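Local coordinates for protein KmHsv2 (Kluyveromyces marxianus, PDB 3VU4) that probably binds phosphoinositides at membranes, as a seven-bladed beta-propeller of the PROPPIN family related to the autophagy protein Atg18, at residues Y72-T77 and E81-W86; I97-P102 and S122-G127. One frame throughout, in Å; residues are numbered along the deposited sequence.

How the contacts relate
Contact 1 joins the two middle strands of one propeller blade, 72-76 and 82-87. Contact 2 passes from the outermost strand of that blade, 92-98, to strand 120-125 of the next. The two are in series along the chain, and their centres lie about 10 Å apart. Strands 82-87 and 92-98 are neighbours in the same sheet, so backbone bonds join the contacts directly. Val83 N probably bonds to Ile97 O at 2.8 Å, and Val99 N to Glu81 O at 2.9 Å. Contact 1 thus lies within one blade, and contact 2 packs that blade against its neighbour. A sulfate ion, probably from the crystallisation liquor, lies about 4 Å from the Phe124 side chain.

Contact 1. Residues Y72-T77 and E81-W86; sequences YVAFVT and EVVHIW
Phe75, Trp86 and His84 form an aromatic cluster on one face of the sheet. The Phe75 ring reaches across to the other strand. Its chi1 of 55° sets CG between the backbone N and the carbonyl carbon, and this brings the ring over to strand 82-86. There CE1 lies 3.3 Å from His84 CB, and CE2 lies 3.5 Å from Trp86 CB. The Phe75 and His84 rings are tilted by only 26°, but they are slid apart and barely overlap. The five-membered ring of Trp86 lies oblique to the Phe75 ring, with planes at 49°. Val73 lies alongside the indole, with CG2 3.6 Å from Trp86 CD1.

The two strands are a beta hairpin, the middle pair of a four-stranded propeller blade. Val73 with Trp86 and Phe75 with His84 are its hydrogen-bonded pairs. Trp86 N gives a nearly straight bond to Val73 O at 2.7 Å, and His84 N one to Phe75 O at 2.8 Å. Ala74 and Ile85 face the other way, where Ala74 meets Leu106 and Leu108 of the next blade. His84 ND1 is held by Asp93. Beside the turn, water 1 takes the N-H of Thr77 and donates to Val82 O at 2.7 Å.

Contact 2. Residues I97-P102 and S122-G127; sequences IKVDAP and SVFKFG
Ile97 sets its CG2 methyl on one face of the Phe124 ring, in a CH-pi contact between adjacent blades of the beta-propeller. The methyl lies 3.5 Å from the ring centroid and 14° off the normal. It therefore sits over the middle of the ring, with CE2 of Phe124 the nearest ring atom at 3.4 Å. With chi1 at -62°, Ile97 CG2 stands opposite the backbone N, and this branch is the one laid on the ring. The other branch runs out extended along the Phe124 side chain, and Ile97 CD1 comes to 4.2 Å from Phe124 CB.

All of this tight packing is apolar and buried. Ile113 of strand 112-117 also touches Ile97. The strands themselves stay well separated, with the CA atoms of Ile97 and Phe124 8.5 Å apart, and side chains alone span the gap between these segments. A leucine in place of Phe124 would probably deprive the Ile97 methyl of its flat aromatic face and open a gap beside Val99.

The contact thins out toward the solvent. Lys98 and Lys125 are exposed, and both set out away from the opposite segment. Asp100 and Pro102 are exposed as well, on the link that leads into strand 103-108. Between this open side and the Ile97 methyl, Val99 makes a buried but looser touch on the ring, obliquely, with its CG1 4.4 Å from Phe124 CZ.

Contact 1. Residues Y72-T77 and E81-W86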
loop_
_atom_site.group_PDB
_atom_site.type_symbol
_atom_site.label_atom_id
_atom_site.label_comp_id
_atom_site.label_asym_id
_atom_site.label_seq_id
_atom_site.Cartn_x
_atom_site.Cartn_y
_atom_site.Cartn_z
ATOM N N TYR A 72 17.218 4.718 9.707
ATOM C CA TYR A 72 17.435 4.973 8.293
ATOM C C TYR A 72 16.188 5.369 7.521
ATOM O O TYR A 72 15.099 4.839 7.738
ATOM C CB TYR A 72 18.068 3.752 7.629
ATOM C CG TYR A 72 19.441 3.427 8.159
ATOM C CD1 TYR A 72 20.505 4.319 7.995
ATOM C CD2 TYR A 72 19.683 2.226 8.833
ATOM C CE1 TYR A 72 21.778 4.022 8.489
ATOM C CE2 TYR A 72 20.949 1.921 9.331
ATOM C CZ TYR A 72 21.991 2.820 9.156
ATOM O OH TYR A 72 23.240 2.512 9.646
ATOM N N VAL A 73 16.369 6.316 6.613
ATOM C CA VAL A 73 15.300 6.797 5.768
ATOM C C VAL A 73 15.946 7.030 4.414
ATOM O O VAL A 73 17.163 7.155 4.318
ATOM C CB VAL A 73 14.712 8.128 6.291
ATOM C CG1 VAL A 73 14.137 7.938 7.679
ATOM C CG2 VAL A 73 15.785 9.191 6.322
ATOM N N ALA A 74 15.137 7.071 3.366
ATOM C CA ALA A 74 15.638 7.300 2.028
ATOM C C ALA A 74 14.822 8.442 1.449
ATOM O O ALA A 74 13.629 8.553 1.728
ATOM C CB ALA A 74 15.460 6.048 1.188
ATOM N N PHE A 75 15.456 9.300 0.659
ATOM C CA PHE A 75 14.732 10.403 0.044
ATOM C C PHE A 75 15.374 10.929 -1.231
ATOM O O PHE A 75 16.542 10.663 -1.517
ATOM C CB PHE A 75 14.531 11.547 1.048
ATOM C CG PHE A 75 15.801 12.058 1.670
ATOM C CD1 PHE A 75 16.767 12.697 0.899
ATOM C CD2 PHE A 75 16.014 11.933 3.042
ATOM C CE1 PHE A 75 17.923 13.207 1.487
ATOM C CE2 PHE A 75 17.170 12.441 3.641
ATOM C CZ PHE A 75 18.122 13.079 2.864
ATOM N N VAL A 76 14.573 11.646 -2.009
ATOM C CA VAL A 76 15.015 12.250 -3.255
ATOM C C VAL A 76 14.777 13.733 -3.041
ATOM O O VAL A 76 13.778 14.120 -2.435
ATOM C CB VAL A 76 14.168 11.771 -4.454
ATOM C CG1 VAL A 76 14.573 12.514 -5.718
ATOM C CG2 VAL A 76 14.344 10.283 -4.649
ATOM N N THR A 77 15.690 14.567 -3.522
ATOM C CA THR A 77 15.545 16.006 -3.345
ATOM C C THR A 77 15.385 16.709 -4.684
ATOM O O THR A 77 14.511 16.351 -5.480
ATOM C CB THR A 77 16.761 16.590 -2.613
ATOM O OG1 THR A 77 17.935 16.376 -3.405
ATOM C CG2 THR A 77 16.940 15.919 -1.255
ATOM N N GLU A 81 17.161 11.992 -9.905
ATOM C CA GLU A 81 17.754 10.675 -10.119
ATOM C C GLU A 81 18.659 10.172 -9.006
ATOM O O GLU A 81 19.339 9.161 -9.170
ATOM C CB GLU A 81 18.501 10.635 -11.462
ATOM C CG GLU A 81 18.912 11.986 -12.006
ATOM C CD GLU A 81 17.724 12.835 -12.427
ATOM O OE1 GLU A 81 17.007 12.438 -13.373
ATOM O OE2 GLU A 81 17.507 13.899 -11.804
ATOM N N VAL A 82 18.649 10.854 -7.867
ATOM C CA VAL A 82 19.489 10.445 -6.747
ATOM C C VAL A 82 18.679 10.051 -5.515
ATOM O O VAL A 82 17.782 10.779 -5.094
ATOM C CB VAL A 82 20.469 11.571 -6.360
ATOM C CG1 VAL A 82 21.275 11.171 -5.137
ATOM C CG2 VAL A 82 21.383 11.863 -7.522
ATOM N N VAL A 83 19.005 8.896 -4.947
ATOM C CA VAL A 83 18.321 8.407 -3.758
ATOM C C VAL A 83 19.288 8.427 -2.578
ATOM O O VAL A 83 20.294 7.718 -2.572
ATOM C CB VAL A 83 17.803 6.968 -3.960
ATOM C CG1 VAL A 83 17.252 6.425 -2.653
ATOM C CG2 VAL A 83 16.730 6.947 -5.043
ATOM N N HIS A 84 18.977 9.240 -1.578
ATOM C CA HIS A 84 19.832 9.360 -0.411
ATOM C C HIS A 84 19.430 8.431 0.719
ATOM O O HIS A 84 18.284 8.453 1.162
ATOM C CB HIS A 84 19.790 10.785 0.140
ATOM C CG HIS A 84 20.258 11.832 -0.819
ATOM N ND1 HIS A 84 21.400 12.575 -0.607
ATOM C CD2 HIS A 84 19.708 12.306 -1.963
ATOM C CE1 HIS A 84 21.531 13.464 -1.575
ATOM N NE2 HIS A 84 20.517 13.322 -2.410
ATOM N N ILE A 85 20.365 7.613 1.186
ATOM C CA ILE A 85 20.087 6.757 2.328
ATOM C C ILE A 85 20.613 7.640 3.453
ATOM O O ILE A 85 21.798 7.954 3.485
ATOM C CB ILE A 85 20.879 5.449 2.276
ATOM C CG1 ILE A 85 20.630 4.749 0.938
ATOM C CG2 ILE A 85 20.452 4.544 3.427
ATOM C CD1 ILE A 85 19.183 4.393 0.687
ATOM N N TRP A 86 19.730 8.058 4.355
ATOM C CA TRP A 86 20.099 8.963 5.444
ATOM C C TRP A 86 19.926 8.377 6.838
ATOM O O TRP A 86 19.046 7.551 7.072
ATOM C CB TRP A 86 19.278 10.249 5.285
ATOM C CG TRP A 86 19.295 11.228 6.422
ATOM C CD1 TRP A 86 18.585 11.149 7.590
ATOM C CD2 TRP A 86 19.962 12.495 6.442
ATOM N NE1 TRP A 86 18.764 12.296 8.332
ATOM C CE2 TRP A 86 19.606 13.136 7.652
ATOM C CE3 TRP A 86 20.829 13.151 5.559
ATOM C CZ2 TRP A 86 20.080 14.408 7.993
ATOM C CZ3 TRP A 86 21.302 14.415 5.900
ATOM C CH2 TRP A 86 20.928 15.028 7.109
HETATM O O HOH W 1 17.891 13.429 -4.746
#

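Contact 2. Residues I97-P102 and S122-G127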
loop_
_atom_site.group_PDB
_atom_site.type_symbol
_atom_site.label_atom_id
_atom_site.label_comp_id
_atom_site.label_asym_id
_atom_site.label_seq_id
_atom_site.Cartn_x
_atom_site.Cartn_y
_atom_site.Cartn_z
ATOM N N ILE A 97 22.809 6.912 -4.205
ATOM C CA ILE A 97 22.640 5.949 -5.284
ATOM C C ILE A 97 22.015 6.721 -6.431
ATOM O O ILE A 97 21.036 7.437 -6.236
ATOM C CB ILE A 97 21.721 4.785 -4.864
ATOM C CG1 ILE A 97 22.347 4.029 -3.692
ATOM C CG2 ILE A 97 21.511 3.843 -6.030
ATOM C CD1 ILE A 97 21.431 2.988 -3.073
ATOM N N LYS A 98 22.586 6.595 -7.622
ATOM C CA LYS A 98 22.068 7.329 -8.767
ATOM C C LYS A 98 21.582 6.433 -9.885
ATOM O O LYS A 98 22.167 5.389 -10.163
ATOM C CB LYS A 98 23.136 8.267 -9.324
ATOM C CG LYS A 98 22.609 9.195 -10.405
ATOM C CD LYS A 98 23.726 9.725 -11.285
ATOM C CE LYS A 98 23.222 10.828 -12.201
ATOM N NZ LYS A 98 22.862 12.060 -11.436
ATOM N N VAL A 99 20.507 6.857 -10.535
ATOM C CA VAL A 99 19.948 6.096 -11.638
ATOM C C VAL A 99 19.872 6.991 -12.872
ATOM O O VAL A 99 20.011 8.208 -12.766
ATOM C CB VAL A 99 18.564 5.533 -11.267
ATOM C CG1 VAL A 99 18.722 4.492 -10.180
ATOM C CG2 VAL A 99 17.660 6.650 -10.784
ATOM N N ASP A 100 19.659 6.388 -14.036
ATOM C CA ASP A 100 19.620 7.131 -15.291
ATOM C C ASP A 100 18.405 8.009 -15.562
ATOM O O ASP A 100 18.472 8.911 -16.395
ATOM C CB ASP A 100 19.815 6.170 -16.464
ATOM C CG ASP A 100 21.092 5.369 -16.341
ATOM O OD1 ASP A 100 22.157 5.991 -16.098
ATOM O OD2 ASP A 100 21.029 4.126 -16.484
ATOM N N ALA A 101 17.298 7.750 -14.879
ATOM C CA ALA A 101 16.093 8.548 -15.077
ATOM C C ALA A 101 15.552 8.931 -13.705
ATOM O O ALA A 101 16.018 8.414 -12.693
ATOM C CB ALA A 101 15.065 7.749 -15.860
ATOM N N PRO A 102 14.564 9.843 -13.646
ATOM C CA PRO A 102 14.012 10.247 -12.345
ATOM C C PRO A 102 13.465 9.038 -11.582
ATOM O O PRO A 102 12.858 8.150 -12.177
ATOM C CB PRO A 102 12.903 11.224 -12.727
ATOM C CG PRO A 102 13.330 11.745 -14.063
ATOM C CD PRO A 102 13.856 10.519 -14.747
ATOM N N SER A 122 15.835 -1.429 -10.476
ATOM C CA SER A 122 17.178 -1.799 -10.028
ATOM C C SER A 122 17.190 -2.134 -8.550
ATOM O O SER A 122 16.606 -1.429 -7.731
ATOM C CB SER A 122 18.183 -0.670 -10.293
ATOM O OG SER A 122 18.482 -0.554 -11.674
ATOM N N VAL A 123 17.856 -3.221 -8.204
ATOM C CA VAL A 123 17.925 -3.604 -6.810
ATOM C C VAL A 123 19.362 -3.448 -6.342
ATOM O O VAL A 123 20.262 -4.110 -6.850
ATOM C CB VAL A 123 17.470 -5.070 -6.601
ATOM C CG1 VAL A 123 17.248 -5.333 -5.124
ATOM C CG2 VAL A 123 16.193 -5.342 -7.382
ATOM N N PHE A 124 19.580 -2.546 -5.396
ATOM C CA PHE A 124 20.907 -2.334 -4.844
ATOM C C PHE A 124 20.937 -3.021 -3.481
ATOM O O PHE A 124 19.899 -3.449 -2.975
ATOM C CB PHE A 124 21.198 -0.839 -4.684
ATOM C CG PHE A 124 21.204 -0.079 -5.978
ATOM C CD1 PHE A 124 20.017 0.177 -6.657
ATOM C CD2 PHE A 124 22.399 0.363 -6.532
ATOM C CE1 PHE A 124 20.023 0.865 -7.872
ATOM C CE2 PHE A 124 22.414 1.053 -7.749
ATOM C CZ PHE A 124 21.225 1.301 -8.418
ATOM N N LYS A 125 22.123 -3.138 -2.892
ATOM C CA LYS A 125 22.244 -3.769 -1.587
ATOM C C LYS A 125 22.113 -2.718 -0.510
ATOM O O LYS A 125 22.644 -1.619 -0.647
ATOM C CB LYS A 125 23.600 -4.455 -1.431
ATOM C CG LYS A 125 23.827 -4.976 -0.016
ATOM C CD LYS A 125 25.226 -5.532 0.205
ATOM C CE LYS A 125 25.359 -6.030 1.640
ATOM N NZ LYS A 125 26.691 -6.612 1.942
ATOM N N PHE A 126 21.401 -3.040 0.561
ATOM C CA PHE A 126 21.275 -2.078 1.638
ATOM C C PHE A 126 22.460 -2.319 2.564
ATOM O O PHE A 126 22.369 -3.040 3.557
ATOM C CB PHE A 126 19.954 -2.245 2.392
ATOM C CG PHE A 126 19.565 -1.029 3.195
ATOM C CD1 PHE A 126 20.367 -0.583 4.243
ATOM C CD2 PHE A 126 18.413 -0.314 2.886
ATOM C CE1 PHE A 126 20.026 0.551 4.970
ATOM C CE2 PHE A 126 18.065 0.821 3.607
ATOM C CZ PHE A 126 18.872 1.254 4.650
ATOM N N GLY A 127 23.582 -1.710 2.198
ATOM C CA GLY A 127 24.815 -1.842 2.948
ATOM C C GLY A 127 25.975 -1.766 1.968
ATOM O O GLY A 127 25.766 -1.804 0.750
#